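Local coordinates for protein anaphase-promoting complex subunit cut9 (Schizosaccharomyces pombe, PDB 2XPI) that serves as a subunit of the anaphase-promoting complex/cyclosome, a cell cycle-regulated E3 ubiquitin ligase that controls progression through mitosis and G1, at residues A269-R272 and S273-M276; L307-C310 and K311-T314; L503-K507 and T508-E512. All blocks are in the same frame, centred on the assembly; numbering follows the deposited sequence.

Overall arrangement
Followed from the N terminus, the three contacts come in series, with none nested in or crossing another. Each joins residues three to five apart in an unbroken run, so none closes a long loop. Contact 1 lies on helix 268-276 in TPR 6, facing the second subunit. Contact 2 lies two helices further along the chain, on helix 305-317 of TPR 7, the centres of the two contacts about 15 Å apart. Contact 3 comes much later, where helix 491-507 of TPR 12 passes into a loop. Its centre is about 20 Å from the centre of contact 2, and the loop packs against S319 and R320, just beyond helix 305-317.

Contact 1: residues A269-R272 and S273-M276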
loop_
_atom_site.group_PDB
_atom_site.type_symbol
_atom_site.label_atom_id
_atom_site.label_comp_id
_atom_site.label_asym_id
_atom_site.label_seq_id
_atom_site.Cartn_x
_atom_site.Cartn_y
_atom_site.Cartn_z
ATOM N N ALA A 269 -37.230 -2.821 4.286
ATOM C CA ALA A 269 -37.126 -3.422 5.606
ATOM C C ALA A 269 -35.883 -4.264 5.761
ATOM O O ALA A 269 -35.386 -4.432 6.867
ATOM C CB ALA A 269 -38.357 -4.244 5.944
ATOM N N PHE A 270 -35.391 -4.805 4.663
ATOM C CA PHE A 270 -34.200 -5.633 4.697
ATOM C C PHE A 270 -32.990 -4.804 5.099
ATOM O O PHE A 270 -32.265 -5.156 6.030
ATOM C CB PHE A 270 -33.987 -6.271 3.329
ATOM C CG PHE A 270 -32.679 -6.993 3.180
ATOM C CD1 PHE A 270 -32.509 -8.267 3.699
ATOM C CD2 PHE A 270 -31.640 -6.421 2.470
ATOM C CE1 PHE A 270 -31.309 -8.942 3.541
ATOM C CE2 PHE A 270 -30.454 -7.086 2.307
ATOM C CZ PHE A 270 -30.290 -8.353 2.843
ATOM N N LEU A 271 -32.768 -3.691 4.417
ATOM C CA LEU A 271 -31.617 -2.868 4.740
ATOM C C LEU A 271 -31.772 -2.248 6.129
ATOM O O LEU A 271 -30.845 -2.272 6.923
ATOM C CB LEU A 271 -31.395 -1.788 3.682
ATOM C CG LEU A 271 -30.269 -0.792 3.957
ATOM C CD1 LEU A 271 -28.894 -1.487 4.071
ATOM C CD2 LEU A 271 -30.259 0.309 2.906
ATOM N N ARG A 272 -32.945 -1.708 6.431
ATOM C CA ARG A 272 -33.182 -1.134 7.751
ATOM C C ARG A 272 -32.899 -2.123 8.882
ATOM O O ARG A 272 -32.306 -1.743 9.885
ATOM C CB ARG A 272 -34.601 -0.583 7.875
ATOM C CG ARG A 272 -34.938 -0.085 9.255
ATOM C CD ARG A 272 -36.121 0.855 9.227
ATOM N NE ARG A 272 -37.109 0.434 8.241
ATOM C CZ ARG A 272 -37.958 -0.567 8.435
ATOM N NH1 ARG A 272 -37.927 -1.230 9.595
ATOM N NH2 ARG A 272 -38.829 -0.906 7.484
ATOM N N SER A 273 -33.311 -3.383 8.720
ATOM C CA SER A 273 -33.035 -4.413 9.732
ATOM C C SER A 273 -31.532 -4.667 9.865
ATOM O O SER A 273 -31.023 -4.880 10.961
ATOM C CB SER A 273 -33.755 -5.738 9.421
ATOM O OG SER A 273 -35.157 -5.584 9.210
ATOM N N LEU A 274 -30.818 -4.669 8.745
ATOM C CA LEU A 274 -29.364 -4.810 8.784
ATOM C C LEU A 274 -28.741 -3.718 9.632
ATOM O O LEU A 274 -27.863 -3.988 10.443
ATOM C CB LEU A 274 -28.772 -4.742 7.373
ATOM C CG LEU A 274 -28.287 -6.009 6.665
ATOM C CD1 LEU A 274 -29.079 -7.229 7.052
ATOM C CD2 LEU A 274 -28.327 -5.794 5.165
ATOM N N TYR A 275 -29.187 -2.479 9.441
ATOM C CA TYR A 275 -28.626 -1.349 10.186
ATOM C C TYR A 275 -28.930 -1.446 11.683
ATOM O O TYR A 275 -28.056 -1.266 12.519
ATOM C CB TYR A 275 -29.116 -0.020 9.595
ATOM C CG TYR A 275 -28.374 0.356 8.331
ATOM C CD1 TYR A 275 -28.622 1.552 7.672
ATOM C CD2 TYR A 275 -27.412 -0.494 7.807
ATOM C CE1 TYR A 275 -27.924 1.891 6.536
ATOM C CE2 TYR A 275 -26.727 -0.174 6.673
ATOM C CZ TYR A 275 -26.981 1.020 6.037
ATOM O OH TYR A 275 -26.268 1.316 4.897
ATOM N N MET A 276 -30.173 -1.754 12.014
ATOM C CA MET A 276 -30.564 -1.922 13.399
ATOM C C MET A 276 -29.696 -2.957 14.128
ATOM O O MET A 276 -29.475 -2.846 15.329
ATOM C CB MET A 276 -32.063 -2.233 13.498
ATOM C CG MET A 276 -32.941 -1.017 13.143
ATOM S SD MET A 276 -34.716 -1.356 13.025
ATOM C CE MET A 276 -34.643 -3.031 13.588
#
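The hydroxyl of S273 turns back onto the carbonyl of A269, one helical turn earlier, and gives the polar part of this contact within helix 268-276. S273 OG donates to A269 O over 2.6 Å, and S273 N donates to A269 O as well, at 3.0 Å. The two donors reach the oxygen from opposite faces of its carbonyl plane. OG sits beside the backbone N and opposite the carbonyl carbon (chi1 -53°), which places it near A269 O. The i to i+4 series continues with L274 N on F270 O, Y275 N on L271 O and M276 N on R272 O.

Apolar contacts follow the same spacing. L271 CD1 lies over one face of the Y275 ring in a CH-pi contact, 4.0 Å from the centroid and 27° off the normal, displaced toward the rim. F270 meets L274 obliquely, CE2 to CD2 at 3.8 Å, while the R272 and M276 side chains lie side by side, pointing the same way, with R272 CG 4.0 Å from M276 SD.

The surroundings place these side chains at the homodimer interface formed by TPR repeats 1-7. R83 of the second subunit makes a cation-pi contact with F270, and W90 of that subunit packs on L271 and Y275. The Y275 ring also stacks with F237, and its OH bonds to A231 O.

The chemistry therefore divides by side: S273, packed against helix 285-296, spends its buried hydroxyl inside its own helix, whereas the L271-Y275 and F270-L274 pairs form an apolar and aromatic surface on which the second subunit packs.

Contact 2: residues L307-C310 and K311-T314; sequences LLLC and KADT
The flat groups linking L307-C310 to K311-T314 are peptide planes and the D313 carboxylate; no aromatic ring takes part. A312 N meets L308 O in the carbonyl plane, at 2.9 Å, whereas D313 N stands above the plane of the L309 carbonyl, 37° out of it, at 3.2 Å. The D313 carboxylate brings OD2 to 3.6 Å from L309 O, a proximity of two oxygens and not a bond. All this belongs to one alpha-helix, 305-317, of the TPR solenoid, within TPR 7. T314 N continues the i to i+4 pattern on C310 O. The T314 hydroxyl is turned toward the same oxygen, but its placement in the model is less sure and that second bond is doubtful.

K311 carries most of the side-chain contact. With CG beside the backbone N (chi1 -64°), its chain runs back along the helix and crosses L307 and L308 obliquely, laying its methylenes against both leucines. It stays extended until chi4, where the bend turns the ammonium group toward E292 of helix 285-296; NZ and E292 OE2 form a salt bridge. The aliphatic part is thus packed within the helix while the charge is paired across to the previous repeat, TPR 6.

Neighbouring helices take up the other sides: I327 of helix 321-334 touches L308, K311 and A312, and L344 of helix 342-352 touches L309 and D313. No second protein chain reaches this helix turn. Between the L308 and K311 side chains the nearest pair is methyl and methylene, L308 CD2 and K311 CD, 3.6 Å apart.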
loop_
_atom_site.group_PDB
_atom_site.type_symbol
_atom_site.label_atom_id
_atom_site.label_comp_id
_atom_site.label_asym_id
_atom_site.label_seq_id
_atom_site.Cartn_x
_atom_site.Cartn_y
_atom_site.Cartn_z
ATOM N N LEU A 307 -25.339 -10.964 11.972
ATOM C CA LEU A 307 -26.566 -11.409 12.629
ATOM C C LEU A 307 -26.259 -12.175 13.922
ATOM O O LEU A 307 -26.949 -12.031 14.926
ATOM C CB LEU A 307 -27.389 -12.275 11.667
ATOM C CG LEU A 307 -28.840 -12.688 11.976
ATOM C CD1 LEU A 307 -28.934 -14.143 12.411
ATOM C CD2 LEU A 307 -29.472 -11.781 13.006
ATOM N N LEU A 308 -25.219 -12.993 13.890
ATOM C CA LEU A 308 -24.873 -13.796 15.042
ATOM C C LEU A 308 -24.372 -12.876 16.155
ATOM O O LEU A 308 -24.585 -13.132 17.350
ATOM C CB LEU A 308 -23.860 -14.871 14.656
ATOM C CG LEU A 308 -24.591 -15.966 13.860
ATOM C CD1 LEU A 308 -23.716 -17.146 13.493
ATOM C CD2 LEU A 308 -25.771 -16.433 14.668
ATOM N N LEU A 309 -23.748 -11.780 15.744
ATOM C CA LEU A 309 -23.338 -10.750 16.669
ATOM C C LEU A 309 -24.443 -9.878 17.366
ATOM O O LEU A 309 -24.175 -9.474 18.493
ATOM C CB LEU A 309 -22.247 -9.886 16.047
ATOM C CG LEU A 309 -20.766 -10.224 16.261
ATOM C CD1 LEU A 309 -19.961 -9.023 15.834
ATOM C CD2 LEU A 309 -20.432 -10.540 17.707
ATOM N N CYS A 310 -25.626 -9.570 16.771
ATOM C CA CYS A 310 -26.703 -8.946 17.606
ATOM C C CYS A 310 -26.918 -9.929 18.739
ATOM O O CYS A 310 -26.850 -9.553 19.893
ATOM C CB CYS A 310 -28.096 -8.580 16.919
ATOM S SG CYS A 310 -29.661 -9.133 17.911
ATOM N N LYS A 311 -27.133 -11.195 18.389
ATOM C CA LYS A 311 -27.463 -12.239 19.360
ATOM C C LYS A 311 -26.440 -12.346 20.471
ATOM O O LYS A 311 -26.794 -12.351 21.640
ATOM C CB LYS A 311 -27.544 -13.611 18.693
ATOM C CG LYS A 311 -28.620 -13.789 17.664
ATOM C CD LYS A 311 -28.279 -15.018 16.833
ATOM C CE LYS A 311 -29.159 -15.137 15.602
ATOM N NZ LYS A 311 -30.579 -15.355 15.991
ATOM N N ALA A 312 -25.178 -12.482 20.093
ATOM C CA ALA A 312 -24.115 -12.740 21.041
ATOM C C ALA A 312 -24.015 -11.586 22.033
ATOM O O ALA A 312 -23.870 -11.797 23.232
ATOM C CB ALA A 312 -22.786 -12.935 20.303
ATOM N N ASP A 313 -24.100 -10.367 21.514
ATOM C CA ASP A 313 -24.060 -9.177 22.333
ATOM C C ASP A 313 -25.264 -9.131 23.242
ATOM O O ASP A 313 -25.151 -8.734 24.397
ATOM C CB ASP A 313 -24.039 -7.928 21.463
ATOM C CG ASP A 313 -22.669 -7.281 21.412
ATOM O OD1 ASP A 313 -22.083 -6.986 22.499
ATOM O OD2 ASP A 313 -22.183 -7.066 20.268
ATOM N N THR A 314 -26.418 -9.517 22.712
ATOM C CA THR A 314 -27.626 -9.568 23.519
ATOM C C THR A 314 -27.466 -10.600 24.638
ATOM O O THR A 314 -27.821 -10.343 25.776
ATOM C CB THR A 314 -28.877 -9.878 22.665
ATOM O OG1 THR A 314 -29.072 -8.828 21.715
ATOM C CG2 THR A 314 -30.112 -9.975 23.540
#

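Contact 3: residues L503-K507 and T508-E512; sequences LLVKK and TQSNE
T508 folds its side chain back over the carbonyls of L504 and V505, with CG2 at 3.2 Å from L504 O and OG1 at 3.2 Å from V505 O. Its OG1 stands between the backbone N and the carbonyl carbon (chi1 81°), leaving CG2 beside the backbone N. From there the hydroxyl can also meet S510: T508 OG1 and S510 OG are hydrogen-bonded at 2.5 Å, with either able to donate. Whether the threonine proton goes to V505 O or to the serine is therefore not settled.

The backbone bonds of T508 are weak: its N reaches L504 O at 3.4 Å and V505 O at 3.3 Å, with N-H...O angles of 136° and 132°. V505 CG1 lies 4.1 Å from S510 OG, and W515 packs on both residues.

T508 thus serves both neighbours, and with an alanine here the S510 hydroxyl is likely to lose its mate and be freer to turn, and the L504 carbonyl to lose the methyl that lies over it.

Beyond the turn, Q509 shares backbone hydrogen bonds with S319 and N511 N bonds to E351 OE1. The chemistry implies a polar exit from TPR 12, in which one hydroxyl is bonded to the loop serine and lies within reach of the V505 carbonyl, while the loop itself is tied to TPR 7 and TPR 8.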
loop_
_atom_site.group_PDB
_atom_site.type_symbol
_atom_site.label_atom_id
_atom_site.label_comp_id
_atom_site.label_asym_id
_atom_site.label_seq_id
_atom_site.Cartn_x
_atom_site.Cartn_y
_atom_site.Cartn_z
ATOM N N LEU A 503 -30.642 -14.281 42.957
ATOM C CA LEU A 503 -31.657 -14.821 42.066
ATOM C C LEU A 503 -31.219 -14.636 40.624
ATOM O O LEU A 503 -31.266 -15.577 39.836
ATOM C CB LEU A 503 -33.014 -14.166 42.295
ATOM C CG LEU A 503 -33.625 -14.337 43.687
ATOM C CD1 LEU A 503 -35.132 -14.410 43.568
ATOM C CD2 LEU A 503 -33.087 -15.573 44.380
ATOM N N LEU A 504 -30.776 -13.426 40.290
ATOM C CA LEU A 504 -30.295 -13.116 38.943
ATOM C C LEU A 504 -29.194 -14.059 38.479
ATOM O O LEU A 504 -29.284 -14.628 37.400
ATOM C CB LEU A 504 -29.780 -11.683 38.862
ATOM C CG LEU A 504 -30.630 -10.698 38.073
ATOM C CD1 LEU A 504 -31.634 -11.432 37.193
ATOM C CD2 LEU A 504 -31.335 -9.746 39.009
ATOM N N VAL A 505 -28.154 -14.201 39.294
ATOM C CA VAL A 505 -27.013 -15.056 38.985
ATOM C C VAL A 505 -27.383 -16.502 38.660
ATOM O O VAL A 505 -26.689 -17.167 37.893
ATOM C CB VAL A 505 -25.999 -15.057 40.139
ATOM C CG1 VAL A 505 -25.020 -16.210 40.004
ATOM C CG2 VAL A 505 -25.263 -13.749 40.173
ATOM N N LYS A 506 -28.469 -16.994 39.246
ATOM C CA LYS A 506 -28.880 -18.375 39.011
ATOM C C LYS A 506 -29.385 -18.578 37.574
ATOM O O LYS A 506 -29.255 -19.668 37.007
ATOM C CB LYS A 506 -29.928 -18.804 40.042
ATOM C CG LYS A 506 -29.381 -19.702 41.131
ATOM C CD LYS A 506 -28.887 -21.020 40.532
ATOM C CE LYS A 506 -28.580 -22.068 41.606
ATOM N NZ LYS A 506 -28.046 -23.330 41.013
ATOM N N LYS A 507 -29.942 -17.514 36.996
ATOM C CA LYS A 507 -30.450 -17.530 35.624
ATOM C C LYS A 507 -29.343 -17.331 34.580
ATOM O O LYS A 507 -29.484 -17.740 33.424
ATOM C CB LYS A 507 -31.528 -16.453 35.446
ATOM C CG LYS A 507 -32.624 -16.479 36.507
ATOM C CD LYS A 507 -33.520 -15.251 36.396
ATOM C CE LYS A 507 -34.261 -14.960 37.704
ATOM N NZ LYS A 507 -34.733 -13.536 37.792
ATOM N N THR A 508 -28.245 -16.703 34.982
ATOM C CA THR A 508 -27.154 -16.461 34.054
ATOM C C THR A 508 -26.220 -17.662 33.997
ATOM O O THR A 508 -26.533 -18.722 34.524
ATOM C CB THR A 508 -26.356 -15.215 34.439
ATOM O OG1 THR A 508 -25.425 -15.547 35.478
ATOM C CG2 THR A 508 -27.297 -14.105 34.906
ATOM N N GLN A 509 -25.073 -17.490 33.351
ATOM C CA GLN A 509 -24.122 -18.577 33.175
ATOM C C GLN A 509 -22.761 -18.118 33.649
ATOM O O GLN A 509 -21.735 -18.507 33.089
ATOM C CB GLN A 509 -24.049 -19.024 31.706
ATOM C CG GLN A 509 -25.396 -19.394 31.103
ATOM C CD GLN A 509 -25.307 -19.717 29.619
ATOM O OE1 GLN A 509 -25.755 -20.772 29.171
ATOM N NE2 GLN A 509 -24.726 -18.811 28.853
ATOM N N SER A 510 -22.753 -17.286 34.684
ATOM C CA SER A 510 -21.507 -16.710 35.185
ATOM C C SER A 510 -20.735 -17.650 36.086
ATOM O O SER A 510 -21.319 -18.450 36.821
ATOM C CB SER A 510 -21.780 -15.402 35.923
ATOM O OG SER A 510 -23.106 -15.380 36.421
ATOM N N ASN A 511 -19.414 -17.553 36.007
ATOM C CA ASN A 511 -18.513 -18.218 36.938
ATOM C C ASN A 511 -19.014 -17.979 38.379
ATOM O O ASN A 511 -19.168 -16.834 38.818
ATOM C CB ASN A 511 -17.104 -17.663 36.707
ATOM C CG ASN A 511 -16.058 -18.267 37.628
ATOM O OD1 ASN A 511 -14.935 -17.750 37.724
ATOM N ND2 ASN A 511 -16.412 -19.358 38.310
ATOM N N GLU A 512 -19.299 -19.050 39.108
ATOM C CA GLU A 512 -19.959 -18.887 40.406
ATOM C C GLU A 512 -19.062 -18.275 41.495
ATOM O O GLU A 512 -19.553 -17.678 42.453
ATOM C CB GLU A 512 -20.558 -20.214 40.883
#